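Local coordinates for protein putative NADH-flavin reductase (Streptococcus pneumoniae TIGR4, PDB 4R01) that probably binds NAD(P)H through a Rossmann fold and may act as an NADH-flavin reductase, at residues Gly25-Ala30 / Gln39-Ile44. Numbering follows the deposited sequence.
Sequences GHEVTA and QAESII
At the outer edge of a Rossmann-fold sheet, strand 27-32 pairs in parallel with the short edge strand 42-45. Thr29 lies beside Ser42 and Ala30 beside Ile43. Two backbone hydrogen bonds join them: Ala30 N donates to Ser42 O at 2.7 Å, and Ile44 N donates to Ala30 O at 2.8 Å. Thus Ala30 holds the neighbouring strand with both its N-H and its carbonyl. Pairing is looser where strand 42-45 begins. There Val28 O receives two weak bonds, from Glu41 N at 3.2 Å and Ser42 N at 3.5 Å.

On one face, the rotamer of Thr29 (chi1 -66°) sets OG1 beside the backbone N, and CG2 beside the carbonyl carbon, where it meets Ile44 CG1 at 3.8 Å. A water bridges Ser42 OG and, weakly, Thr29 OG1. On this side Glu41 OE1 reaches Glu27 CB at 3.4 Å; the two carboxylate planes are turned 73° apart. Glu27 OE1 and Glu41 OE1 are 3.6 Å apart, and these like charges probably repel. On the other face, the methyls of Ala30 and Ala40 touch, CB to CB at 3.5 Å. Helix 12-24 covers this side, packing on Val28 and Ala40. The arrangement is typical of the second and third parallel strands of a dinucleotide-binding Rossmann fold.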
loop_
_atom_site.group_PDB
_atom_site.type_symbol
_atom_site.label_atom_id
_atom_site.label_comp_id
_atom_site.label_asym_id
_atom_site.label_seq_id
_atom_site.Cartn_x
_atom_site.Cartn_y
_atom_site.Cartn_z
ATOM N N GLY A 25 -12.680 -36.466 12.716
ATOM C CA GLY A 25 -13.351 -37.559 13.401
ATOM C C GLY A 25 -14.487 -37.141 14.314
ATOM O O GLY A 25 -15.089 -37.979 14.986
ATOM N N HIS A 26 -14.785 -35.847 14.346
ATOM C CA HIS A 26 -15.864 -35.332 15.184
ATOM C C HIS A 26 -17.226 -35.652 14.579
ATOM O O HIS A 26 -17.348 -35.804 13.364
ATOM C CB HIS A 26 -15.719 -33.822 15.375
ATOM C CG HIS A 26 -14.355 -33.398 15.821
ATOM N ND1 HIS A 26 -13.986 -33.351 17.147
ATOM C CD2 HIS A 26 -13.272 -32.996 15.115
ATOM C CE1 HIS A 26 -12.732 -32.944 17.240
ATOM N NE2 HIS A 26 -12.276 -32.723 16.021
ATOM N N GLU A 27 -18.250 -35.760 15.422
ATOM C CA GLU A 27 -19.608 -35.946 14.919
ATOM C C GLU A 27 -20.289 -34.588 14.741
ATOM O O GLU A 27 -20.536 -33.858 15.703
ATOM C CB GLU A 27 -20.422 -36.875 15.836
ATOM C CG GLU A 27 -20.607 -36.425 17.282
ATOM C CD GLU A 27 -21.453 -37.404 18.087
ATOM O OE1 GLU A 27 -22.620 -37.641 17.707
ATOM O OE2 GLU A 27 -20.954 -37.936 19.101
ATOM N N VAL A 28 -20.576 -34.254 13.488
ATOM C CA VAL A 28 -21.033 -32.918 13.138
ATOM C C VAL A 28 -22.511 -32.888 12.765
ATOM O O VAL A 28 -22.968 -33.652 11.915
ATOM C CB VAL A 28 -20.207 -32.341 11.966
ATOM C CG1 VAL A 28 -20.602 -30.898 11.688
ATOM C CG2 VAL A 28 -18.719 -32.438 12.269
ATOM N N THR A 29 -23.250 -31.996 13.415
ATOM C CA THR A 29 -24.638 -31.741 13.066
ATOM C C THR A 29 -24.724 -30.494 12.202
ATOM O O THR A 29 -24.231 -29.433 12.583
ATOM C CB THR A 29 -25.520 -31.556 14.316
ATOM O OG1 THR A 29 -25.578 -32.783 15.052
ATOM C CG2 THR A 29 -26.928 -31.142 13.919
ATOM N N ALA A 30 -25.344 -30.621 11.035
ATOM C CA ALA A 30 -25.535 -29.473 10.159
ATOM C C ALA A 30 -26.900 -28.839 10.382
ATOM O O ALA A 30 -27.931 -29.498 10.256
ATOM C CB ALA A 30 -25.377 -29.879 8.708
ATOM N N GLN A 39 -21.022 -32.736 4.094
ATOM C CA GLN A 39 -20.716 -34.125 4.421
ATOM C C GLN A 39 -21.177 -34.484 5.828
ATOM O O GLN A 39 -20.730 -35.473 6.401
ATOM C CB GLN A 39 -19.213 -34.383 4.299
ATOM C CG GLN A 39 -18.658 -34.294 2.893
ATOM C CD GLN A 39 -17.168 -34.565 2.857
ATOM O OE1 GLN A 39 -16.533 -34.723 3.899
ATOM N NE2 GLN A 39 -16.601 -34.618 1.656
ATOM N N ALA A 40 -22.072 -33.675 6.380
ATOM C CA ALA A 40 -22.421 -33.778 7.793
ATOM C C ALA A 40 -23.253 -35.021 8.128
ATOM O O ALA A 40 -24.062 -35.477 7.320
ATOM C CB ALA A 40 -23.153 -32.529 8.230
ATOM N N GLU A 41 -23.095 -35.519 9.348
ATOM C CA GLU A 41 -23.801 -36.700 9.776
ATOM C C GLU A 41 -25.295 -36.505 9.943
ATOM O O GLU A 41 -26.094 -37.045 9.188
ATOM C CB GLU A 41 -23.205 -37.091 11.149
ATOM C CG GLU A 41 -24.078 -37.898 12.099
ATOM C CD GLU A 41 -23.422 -38.129 13.436
ATOM O OE1 GLU A 41 -23.386 -37.173 14.226
ATOM O OE2 GLU A 41 -22.944 -39.254 13.713
ATOM N N SER A 42 -25.648 -35.620 10.857
ATOM C CA SER A 42 -27.061 -35.359 11.097
ATOM C C SER A 42 -27.459 -33.943 10.693
ATOM O O SER A 42 -26.682 -33.002 10.831
ATOM C CB SER A 42 -27.397 -35.593 12.568
ATOM O OG SER A 42 -26.794 -36.787 13.029
ATOM N N ILE A 43 -28.683 -33.800 10.203
ATOM C CA ILE A 43 -29.148 -32.524 9.683
ATOM C C ILE A 43 -30.376 -32.015 10.424
ATOM O O ILE A 43 -31.351 -32.743 10.620
ATOM C CB ILE A 43 -29.478 -32.621 8.178
ATOM C CG1 ILE A 43 -28.212 -32.922 7.372
ATOM C CG2 ILE A 43 -30.133 -31.340 7.681
ATOM C CD1 ILE A 43 -27.975 -34.394 7.113
ATOM N N ILE A 44 -30.315 -30.759 10.849
ATOM C CA ILE A 44 -31.484 -30.075 11.365
ATOM C C ILE A 44 -31.900 -29.018 10.352
ATOM O O ILE A 44 -31.285 -27.955 10.274
ATOM C CB ILE A 44 -31.215 -29.415 12.731
ATOM C CG1 ILE A 44 -30.654 -30.435 13.721
ATOM C CG2 ILE A 44 -32.484 -28.776 13.278
ATOM C CD1 ILE A 44 -30.312 -29.844 15.076
HETATM O O HOH W 1 -26.481 -35.964 15.921
#